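Local coordinates for putative uncharacterized protein (Chaetomium thermophilum, PDB 5F5T) that is probably a pre-mRNA-splicing factor of the PRP38 family, required in the nucleus for the removal of introns by the spliceosome, at residues R73-V78 and S86-L91; Y126-R131 and T179-M184; R43-E48 and V81-S86. All coordinates share one frame; numbering follows the deposited sequence.

Contact 1: R73-V78 and S86-L91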
loop_
_atom_site.group_PDB
_atom_site.type_symbol
_atom_site.label_atom_id
_atom_site.label_comp_id
_atom_site.label_asym_id
_atom_site.label_seq_id
_atom_site.Cartn_x
_atom_site.Cartn_y
_atom_site.Cartn_z
ATOM N N ARG A 73 10.651 11.601 8.644
ATOM C CA ARG A 73 9.719 11.971 9.696
ATOM C C ARG A 73 8.286 11.916 9.188
ATOM O O ARG A 73 7.352 12.259 9.913
ATOM C CB ARG A 73 10.041 13.369 10.224
ATOM C CG ARG A 73 11.387 13.469 10.906
ATOM C CD ARG A 73 11.509 12.436 12.016
ATOM N NE ARG A 73 12.793 12.527 12.703
ATOM C CZ ARG A 73 13.769 11.632 12.594
ATOM N NH1 ARG A 73 13.614 10.567 11.818
ATOM N NH2 ARG A 73 14.902 11.801 13.261
ATOM N N PHE A 74 8.121 11.522 7.927
ATOM C CA PHE A 74 6.791 11.384 7.344
ATOM C C PHE A 74 6.806 10.579 6.052
ATOM O O PHE A 74 7.854 10.374 5.442
ATOM C CB PHE A 74 6.169 12.760 7.082
ATOM C CG PHE A 74 6.992 13.644 6.190
ATOM C CD1 PHE A 74 6.859 13.576 4.810
ATOM C CD2 PHE A 74 7.893 14.550 6.729
ATOM C CE1 PHE A 74 7.613 14.390 3.984
ATOM C CE2 PHE A 74 8.649 15.366 5.909
ATOM C CZ PHE A 74 8.510 15.284 4.533
ATOM N N VAL A 75 5.625 10.138 5.636
ATOM C CA VAL A 75 5.453 9.503 4.338
ATOM C C VAL A 75 4.823 10.504 3.371
ATOM O O VAL A 75 3.919 11.254 3.737
ATOM C CB VAL A 75 4.587 8.221 4.427
ATOM C CG1 VAL A 75 5.248 7.198 5.338
ATOM C CG2 VAL A 75 3.187 8.542 4.909
ATOM N N GLY A 76 5.369 10.570 2.163
ATOM C CA GLY A 76 4.855 11.455 1.136
ATOM C C GLY A 76 5.611 11.275 -0.165
ATOM O O GLY A 76 6.657 10.626 -0.189
ATOM N N GLY A 77 5.089 11.856 -1.241
ATOM C CA GLY A 77 5.771 11.859 -2.524
ATOM C C GLY A 77 6.508 13.163 -2.760
ATOM O O GLY A 77 7.495 13.460 -2.082
ATOM N N VAL A 78 6.027 13.944 -3.724
ATOM C CA VAL A 78 6.601 15.257 -4.001
ATOM C C VAL A 78 5.611 16.333 -3.558
ATOM O O VAL A 78 4.409 16.225 -3.799
ATOM C CB VAL A 78 6.958 15.433 -5.502
ATOM C CG1 VAL A 78 7.981 14.394 -5.924
ATOM C CG2 VAL A 78 5.724 15.321 -6.374
ATOM N N SER A 86 10.117 13.711 -0.789
ATOM C CA SER A 86 10.410 13.432 0.608
ATOM C C SER A 86 11.623 12.526 0.702
ATOM O O SER A 86 11.908 11.774 -0.232
ATOM C CB SER A 86 9.217 12.774 1.293
ATOM O OG SER A 86 8.992 11.478 0.765
ATOM N N PRO A 87 12.349 12.599 1.827
ATOM C CA PRO A 87 13.436 11.648 2.062
ATOM C C PRO A 87 12.937 10.212 1.931
ATOM O O PRO A 87 13.650 9.345 1.435
ATOM C CB PRO A 87 13.858 11.961 3.497
ATOM C CG PRO A 87 13.571 13.430 3.633
ATOM C CD PRO A 87 12.260 13.604 2.903
ATOM N N PHE A 88 11.696 9.989 2.348
ATOM C CA PHE A 88 11.052 8.688 2.234
ATOM C C PHE A 88 11.024 8.207 0.784
ATOM O O PHE A 88 11.423 7.075 0.484
ATOM C CB PHE A 88 9.640 8.770 2.815
ATOM C CG PHE A 88 8.869 7.486 2.742
ATOM C CD1 PHE A 88 9.030 6.513 3.711
ATOM C CD2 PHE A 88 7.939 7.276 1.735
ATOM C CE1 PHE A 88 8.309 5.339 3.657
ATOM C CE2 PHE A 88 7.214 6.101 1.679
ATOM C CZ PHE A 88 7.399 5.132 2.641
ATOM N N LEU A 89 10.571 9.079 -0.112
ATOM C CA LEU A 89 10.494 8.751 -1.531
ATOM C C LEU A 89 11.878 8.509 -2.115
ATOM O O LEU A 89 12.085 7.557 -2.873
ATOM C CB LEU A 89 9.796 9.866 -2.305
ATOM C CG LEU A 89 9.522 9.564 -3.777
ATOM C CD1 LEU A 89 8.739 8.272 -3.914
ATOM C CD2 LEU A 89 8.769 10.714 -4.422
ATOM N N CYS A 90 12.827 9.363 -1.742
ATOM C CA CYS A 90 14.193 9.249 -2.234
ATOM C C CYS A 90 14.794 7.910 -1.843
ATOM O O CYS A 90 15.456 7.255 -2.647
ATOM C CB CYS A 90 15.058 10.385 -1.689
ATOM S SG CYS A 90 14.577 12.024 -2.262
ATOM N N LEU A 91 14.550 7.505 -0.603
ATOM C CA LEU A 91 15.050 6.233 -0.111
ATOM C C LEU A 91 14.353 5.074 -0.802
ATOM O O LEU A 91 14.964 4.035 -1.038
ATOM C CB LEU A 91 14.880 6.138 1.405
ATOM C CG LEU A 91 15.874 7.017 2.164
ATOM C CD1 LEU A 91 15.660 6.937 3.665
ATOM C CD2 LEU A 91 17.294 6.604 1.806
HETATM O O HOH W 1 10.324 11.484 4.507
#

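Contact 2: Y126-R131 and T179-M184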
loop_
_atom_site.group_PDB
_atom_site.type_symbol
_atom_site.label_atom_id
_atom_site.label_comp_id
_atom_site.label_asym_id
_atom_site.label_seq_id
_atom_site.Cartn_x
_atom_site.Cartn_y
_atom_site.Cartn_z
ATOM N N TYR A 126 7.981 -0.451 -0.867
ATOM C CA TYR A 126 8.860 -1.108 -1.824
ATOM C C TYR A 126 8.297 -2.455 -2.262
ATOM O O TYR A 126 8.394 -2.832 -3.431
ATOM C CB TYR A 126 10.257 -1.287 -1.225
ATOM C CG TYR A 126 11.249 -1.887 -2.193
ATOM C CD1 TYR A 126 11.861 -1.104 -3.160
ATOM C CD2 TYR A 126 11.564 -3.238 -2.146
ATOM C CE1 TYR A 126 12.762 -1.648 -4.052
ATOM C CE2 TYR A 126 12.464 -3.791 -3.032
ATOM C CZ TYR A 126 13.061 -2.992 -3.984
ATOM O OH TYR A 126 13.958 -3.539 -4.873
ATOM N N ILE A 127 7.720 -3.183 -1.311
ATOM C CA ILE A 127 7.116 -4.473 -1.602
ATOM C C ILE A 127 5.940 -4.298 -2.558
ATOM O O ILE A 127 5.814 -5.034 -3.536
ATOM C CB ILE A 127 6.652 -5.183 -0.319
ATOM C CG1 ILE A 127 7.864 -5.711 0.453
ATOM C CG2 ILE A 127 5.699 -6.327 -0.649
ATOM C CD1 ILE A 127 7.510 -6.517 1.686
ATOM N N ARG A 128 5.099 -3.303 -2.290
ATOM C CA ARG A 128 3.960 -3.022 -3.159
ATOM C C ARG A 128 4.437 -2.671 -4.565
ATOM O O ARG A 128 3.801 -3.022 -5.561
ATOM C CB ARG A 128 3.107 -1.887 -2.588
ATOM C CG ARG A 128 2.012 -1.407 -3.529
ATOM C CD ARG A 128 0.932 -2.473 -3.659
ATOM N NE ARG A 128 -0.164 -2.076 -4.540
ATOM C CZ ARG A 128 -0.099 -2.054 -5.868
ATOM N NH1 ARG A 128 1.018 -2.400 -6.491
ATOM N NH2 ARG A 128 -1.153 -1.676 -6.573
ATOM N N LEU A 129 5.561 -1.967 -4.635
ATOM C CA LEU A 129 6.144 -1.584 -5.914
ATOM C C LEU A 129 6.723 -2.758 -6.707
ATOM O O LEU A 129 6.591 -2.798 -7.929
ATOM C CB LEU A 129 7.237 -0.536 -5.700
ATOM C CG LEU A 129 6.767 0.827 -5.191
ATOM C CD1 LEU A 129 7.956 1.758 -4.998
ATOM C CD2 LEU A 129 5.742 1.435 -6.133
ATOM N N THR A 130 7.369 -3.702 -6.023
ATOM C CA THR A 130 8.207 -4.684 -6.718
ATOM C C THR A 130 7.771 -6.151 -6.667
ATOM O O THR A 130 8.410 -6.999 -7.285
ATOM C CB THR A 130 9.646 -4.641 -6.167
ATOM O OG1 THR A 130 9.642 -5.059 -4.795
ATOM C CG2 THR A 130 10.215 -3.238 -6.269
ATOM N N ARG A 131 6.691 -6.454 -5.956
ATOM C CA ARG A 131 6.347 -7.849 -5.681
ATOM C C ARG A 131 5.039 -8.265 -6.337
ATOM O O ARG A 131 4.163 -7.434 -6.542
ATOM C CB ARG A 131 6.258 -8.089 -4.171
ATOM C CG ARG A 131 7.383 -8.932 -3.605
ATOM C CD ARG A 131 8.705 -8.226 -3.775
ATOM N NE ARG A 131 9.833 -9.042 -3.341
ATOM C CZ ARG A 131 11.101 -8.663 -3.454
ATOM N NH1 ARG A 131 11.392 -7.483 -3.986
ATOM N NH2 ARG A 131 12.077 -9.459 -3.034
ATOM N N THR A 179 3.531 8.126 -6.635
ATOM C CA THR A 179 3.974 6.991 -7.428
ATOM C C THR A 179 2.790 6.141 -7.869
ATOM O O THR A 179 1.944 5.772 -7.055
ATOM C CB THR A 179 4.954 6.108 -6.635
ATOM O OG1 THR A 179 6.102 6.878 -6.261
ATOM C CG2 THR A 179 5.392 4.904 -7.459
ATOM N N SER A 180 2.756 5.798 -9.152
ATOM C CA SER A 180 1.740 4.890 -9.658
ATOM C C SER A 180 2.182 3.468 -9.366
ATOM O O SER A 180 3.291 3.065 -9.723
ATOM C CB SER A 180 1.516 5.090 -11.153
ATOM O OG SER A 180 0.789 6.278 -11.400
ATOM N N LEU A 181 1.301 2.703 -8.736
ATOM C CA LEU A 181 1.631 1.344 -8.342
ATOM C C LEU A 181 1.130 0.427 -9.434
ATOM O O LEU A 181 0.066 0.672 -10.003
ATOM C CB LEU A 181 0.984 0.994 -7.004
ATOM C CG LEU A 181 0.879 2.112 -5.965
ATOM C CD1 LEU A 181 0.071 1.652 -4.755
ATOM C CD2 LEU A 181 2.260 2.579 -5.541
ATOM N N TRP A 182 1.901 -0.610 -9.748
ATOM C CA TRP A 182 1.572 -1.451 -10.888
ATOM C C TRP A 182 0.202 -2.050 -10.619
ATOM O O TRP A 182 -0.095 -2.446 -9.486
ATOM C CB TRP A 182 2.604 -2.553 -11.098
ATOM C CG TRP A 182 2.675 -3.531 -9.977
ATOM C CD1 TRP A 182 3.249 -3.358 -8.754
ATOM C CD2 TRP A 182 2.160 -4.864 -9.997
ATOM N NE1 TRP A 182 3.107 -4.504 -8.001
ATOM C CE2 TRP A 182 2.443 -5.444 -8.748
ATOM C CE3 TRP A 182 1.486 -5.627 -10.956
ATOM C CZ2 TRP A 182 2.070 -6.748 -8.432
ATOM C CZ3 TRP A 182 1.115 -6.917 -10.640
ATOM C CH2 TRP A 182 1.410 -7.467 -9.389
ATOM N N LYS A 183 -0.640 -2.091 -11.645
ATOM C CA LYS A 183 -1.999 -2.566 -11.451
ATOM C C LYS A 183 -2.006 -4.039 -11.057
ATOM O O LYS A 183 -1.306 -4.855 -11.650
ATOM C CB LYS A 183 -2.832 -2.325 -12.712
ATOM C CG LYS A 183 -3.068 -0.843 -13.015
ATOM C CD LYS A 183 -3.511 -0.621 -14.452
ATOM C CE LYS A 183 -3.590 0.858 -14.803
ATOM N NZ LYS A 183 -5.017 1.273 -14.933
ATOM N N MET A 184 -2.847 -4.372 -10.085
ATOM C CA MET A 184 -2.889 -5.710 -9.508
ATOM C C MET A 184 -4.230 -6.350 -9.786
ATOM O O MET A 184 -5.217 -5.654 -10.035
ATOM C CB MET A 184 -2.679 -5.665 -7.996
ATOM C CG MET A 184 -1.260 -5.427 -7.536
ATOM S SD MET A 184 -1.114 -5.550 -5.737
ATOM C CE MET A 184 0.654 -5.445 -5.585
HETATM O O HOH W 2 4.586 -0.339 -8.916
#

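Contact 3: R43-E48 and V81-S86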
loop_
_atom_site.group_PDB
_atom_site.type_symbol
_atom_site.label_atom_id
_atom_site.label_comp_id
_atom_site.label_asym_id
_atom_site.label_seq_id
_atom_site.Cartn_x
_atom_site.Cartn_y
_atom_site.Cartn_z
ATOM N N ARG A 43 11.683 10.873 -10.938
ATOM C CA ARG A 43 13.082 10.451 -10.864
ATOM C C ARG A 43 14.000 11.660 -10.967
ATOM O O ARG A 43 15.008 11.755 -10.260
ATOM C CB ARG A 43 13.432 9.445 -11.961
ATOM C CG ARG A 43 12.605 8.179 -11.973
ATOM C CD ARG A 43 13.297 7.113 -12.801
ATOM N NE ARG A 43 13.422 7.463 -14.216
ATOM C CZ ARG A 43 12.588 7.060 -15.169
ATOM N NH1 ARG A 43 11.556 6.288 -14.869
ATOM N NH2 ARG A 43 12.791 7.430 -16.425
ATOM N N GLU A 44 13.640 12.577 -11.861
ATOM C CA GLU A 44 14.383 13.818 -12.028
ATOM C C GLU A 44 14.345 14.631 -10.743
ATOM O O GLU A 44 15.384 15.067 -10.252
ATOM C CB GLU A 44 13.815 14.642 -13.186
ATOM C CG GLU A 44 13.885 13.962 -14.542
ATOM C CD GLU A 44 13.107 14.711 -15.607
ATOM O OE1 GLU A 44 12.767 15.892 -15.376
ATOM O OE2 GLU A 44 12.834 14.122 -16.674
ATOM N N ARG A 45 13.145 14.831 -10.200
ATOM C CA ARG A 45 12.988 15.613 -8.975
ATOM C C ARG A 45 13.838 15.043 -7.845
ATOM O O ARG A 45 14.429 15.791 -7.062
ATOM C CB ARG A 45 11.520 15.659 -8.539
ATOM C CG ARG A 45 10.563 16.230 -9.573
ATOM C CD ARG A 45 11.008 17.597 -10.051
ATOM N NE ARG A 45 11.137 18.537 -8.942
ATOM C CZ ARG A 45 12.044 19.506 -8.881
ATOM N NH1 ARG A 45 12.911 19.670 -9.870
ATOM N NH2 ARG A 45 12.082 20.312 -7.828
ATOM N N ILE A 46 13.905 13.716 -7.775
ATOM C CA ILE A 46 14.704 13.043 -6.757
ATOM C C ILE A 46 16.207 13.198 -6.947
ATOM O O ILE A 46 16.903 13.638 -6.037
ATOM C CB ILE A 46 14.383 11.539 -6.702
ATOM C CG1 ILE A 46 12.963 11.321 -6.193
ATOM C CG2 ILE A 46 15.350 10.811 -5.787
ATOM C CD1 ILE A 46 12.591 9.882 -6.131
ATOM N N VAL A 47 16.710 12.855 -8.130
ATOM C CA VAL A 47 18.158 12.823 -8.332
ATOM C C VAL A 47 18.763 14.223 -8.271
ATOM O O VAL A 47 19.936 14.390 -7.934
ATOM C CB VAL A 47 18.539 12.152 -9.673
ATOM C CG1 VAL A 47 18.095 10.695 -9.676
ATOM C CG2 VAL A 47 17.942 12.903 -10.855
ATOM N N GLU A 48 17.962 15.223 -8.621
ATOM C CA GLU A 48 18.358 16.622 -8.502
ATOM C C GLU A 48 18.298 17.131 -7.056
ATOM O O GLU A 48 18.921 18.135 -6.719
ATOM C CB GLU A 48 17.491 17.482 -9.422
ATOM C CG GLU A 48 17.816 17.278 -10.900
ATOM C CD GLU A 48 16.700 17.720 -11.825
ATOM O OE1 GLU A 48 15.587 18.001 -11.332
ATOM O OE2 GLU A 48 16.935 17.783 -13.051
ATOM N N VAL A 81 5.423 23.892 -4.222
ATOM C CA VAL A 81 5.676 24.474 -5.532
ATOM C C VAL A 81 7.022 24.008 -6.067
ATOM O O VAL A 81 7.174 23.768 -7.263
ATOM C CB VAL A 81 5.654 26.013 -5.485
ATOM C CG1 VAL A 81 5.635 26.589 -6.892
ATOM C CG2 VAL A 81 4.458 26.501 -4.684
ATOM N N THR A 82 7.996 23.879 -5.171
ATOM C CA THR A 82 9.342 23.467 -5.556
ATOM C C THR A 82 9.401 21.999 -5.963
ATOM O O THR A 82 10.414 21.541 -6.490
ATOM C CB THR A 82 10.350 23.703 -4.423
ATOM O OG1 THR A 82 9.914 23.031 -3.234
ATOM C CG2 THR A 82 10.498 25.192 -4.155
ATOM N N GLN A 83 8.317 21.270 -5.702
ATOM C CA GLN A 83 8.231 19.849 -6.027
ATOM C C GLN A 83 9.330 19.039 -5.347
ATOM O O GLN A 83 10.027 18.260 -5.995
ATOM C CB GLN A 83 8.298 19.639 -7.542
ATOM C CG GLN A 83 7.098 20.161 -8.309
ATOM C CD GLN A 83 5.830 19.392 -7.999
ATOM O OE1 GLN A 83 5.201 19.595 -6.959
ATOM N NE2 GLN A 83 5.452 18.493 -8.900
ATOM N N LYS A 84 9.499 19.241 -4.045
ATOM C CA LYS A 84 10.518 18.507 -3.306
ATOM C C LYS A 84 10.049 17.100 -2.967
ATOM O O LYS A 84 8.972 16.921 -2.397
ATOM C CB LYS A 84 10.916 19.242 -2.030
ATOM C CG LYS A 84 11.991 18.507 -1.251
ATOM C CD LYS A 84 12.800 19.439 -0.370
ATOM C CE LYS A 84 11.971 19.993 0.760
ATOM N NZ LYS A 84 12.832 20.644 1.786
ATOM N N PRO A 85 10.856 16.094 -3.326
ATOM C CA PRO A 85 10.543 14.712 -2.962
ATOM C C PRO A 85 10.941 14.451 -1.521
ATOM O O PRO A 85 11.990 14.925 -1.085
ATOM C CB PRO A 85 11.398 13.893 -3.925
ATOM C CG PRO A 85 12.572 14.766 -4.201
ATOM C CD PRO A 85 12.075 16.187 -4.148
ATOM N N SER A 86 10.117 13.711 -0.789
ATOM C CA SER A 86 10.410 13.432 0.608
ATOM C C SER A 86 11.623 12.526 0.702
ATOM O O SER A 86 11.908 11.774 -0.232
ATOM C CB SER A 86 9.217 12.774 1.293
ATOM O OG SER A 86 8.992 11.478 0.765
#

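Contact 1: R73-V78 and S86-L91
The chi1 of S86, 67°, places OG between its backbone N and carbonyl carbon, within bonding distance of G76 O, while F88, with CG anti to N (chi1 179°), carries its ring alongside V75. The S86 hydroxyl works in both directions: OG donates to G76 O at 2.7 Å, approaching from above the carbonyl plane, and accepts from L89 N at 3.0 Å. S86 is the N-cap of helix 87-98, capping the L89 amide while donating to the preceding loop. S86 N adds a second tie, donating to G77 O at 2.9 Å. Replacing S86 by an alanine would probably leave the L89 amide without its cap and the G76 carbonyl without its donor, weakening the hold of the loop on the start of the helix. The arrangement joins the loop after helix 61-71 to the first turn of helix 87-98, in the helical core of the PRP38 family domain. A water bridges the two backbones, donating to F74 O and accepting from F88 N at 3.0 Å. V75 CG1 stands over the centre of the F88 ring, 4.0 Å from its centroid, in a CH-pi contact, and F74 CE1 approaches S86 CB obliquely at 3.5 Å. At the far end L89 CD2 packs on the backbone of G77, 3.7 Å from its C, and near V78 CG1, while helix 40-48 touches L89 through V42 and I46.

Contact 2: Y126-R131 and T179-M184
W182 O is gripped end-on by both terminal nitrogens of R128, with NH1 and NH2 each 3.2 Å from that single oxygen. The oxygen lies close to the guanidinium plane. NH1 meets it in the carbonyl plane on a lone pair, whereas NH2 comes in tilted by 33°. The bend of R128 at chi2 (70°) turns its chain toward the 179-184 segment, where the guanidinium is sandwiched: L181 CB lies against one face, 3.4 Å from R128 CZ, and the M184 thioether covers the other, with SD over the centre, 3.6 Å from CZ. NE turns to L170 O, so that the carbonyl of W182 and that of L170 together fix the rotation of the group. W182 NE1 makes a weak, bent hydrogen bond to R128 O at 2.9 Å, the edge of the indole faces R131 O, and the R128 cation lies off-centre over its five-membered ring in a cation-pi contact, CZ being 4.9 Å from the centroid. A water accepts from W182 N at 2.8 Å and donates weakly to L129 O. Next to these polar groups, L129 CD2 forms an apolar patch with L181 CD2, at 3.7 Å, and with T179 CG2. The buried cation is probably compensated in part by the neutral carbonyl oxygens of W182 and L170, between the faces covered by L181 and M184. The contact fastens the C-terminal end of helix 117-130 to the chain leaving the small hairpin of strands 175-176 and 179-180; helix 133-140 touches W182 and M184 through D133, and helix 87-98 reaches T179 through L89.

Contact 3: R43-E48 and V81-S86
The two segments come closest at I46 on helix 40-48 and P85 on strand 84-85, whose CA atoms are 5.9 Å apart. Just before that strand, Q83 adopts a left-handed backbone conformation (phi 58°, psi 49°), within the turn that links strand 78-79 to its antiparallel partner 84-85; the tip of this hairpin lies beside the helix. The P85 ring packs against the helix backbone, with CG 3.6 Å from R45 O and 3.7 Å from I46 CA, and its CB meets I46 CG1 at 3.8 Å. I46 in turn touches C90 and F93 of helix 87-98, so the apolar half of the contact is continuous with the interior of this PRP38 family domain. The outer half belongs to R45. Its chain folds back at chi2 and chi3, bringing the edge of the guanidinium to the hairpin turn, where NE donates to Q83 O at 3.2 Å, tilted out of the carbonyl plane. NH2 makes a weak bond to the same oxygen and also lies beside T82 O, though the modelled spacing there is doubtful. NH1 faces the other way, toward E48 OE1 at 3.5 Å, a salt bridge along the helix. The cation is shared between backbone carbonyls and one carboxylate; its hold on the hairpin probably depends more on the path of the turn than on side chains, and E48 is likely to balance the charge.

From the N terminus, helix 40-48 supplies the first half of contact 3, and the chain then passes through helices 50-55 and 61-71 to the loop that opens contact 1. The hairpin 78-79/84-85 follows, so contact 3 closes at 81-86 before contact 1 closes at 86-91: the two cross, and they share S86. Their side chains also meet, with L89 and C90 against I46. Contact 2 comes later in series, closing a long excursion from helix 117-130 through helix 133-140, the 149-162 hairpin and helix 163-172 back to 179-184. L89 touches T179, linking contact 1 to contact 2, whereas contacts 2 and 3 stay about 7 Å apart at their nearest atoms.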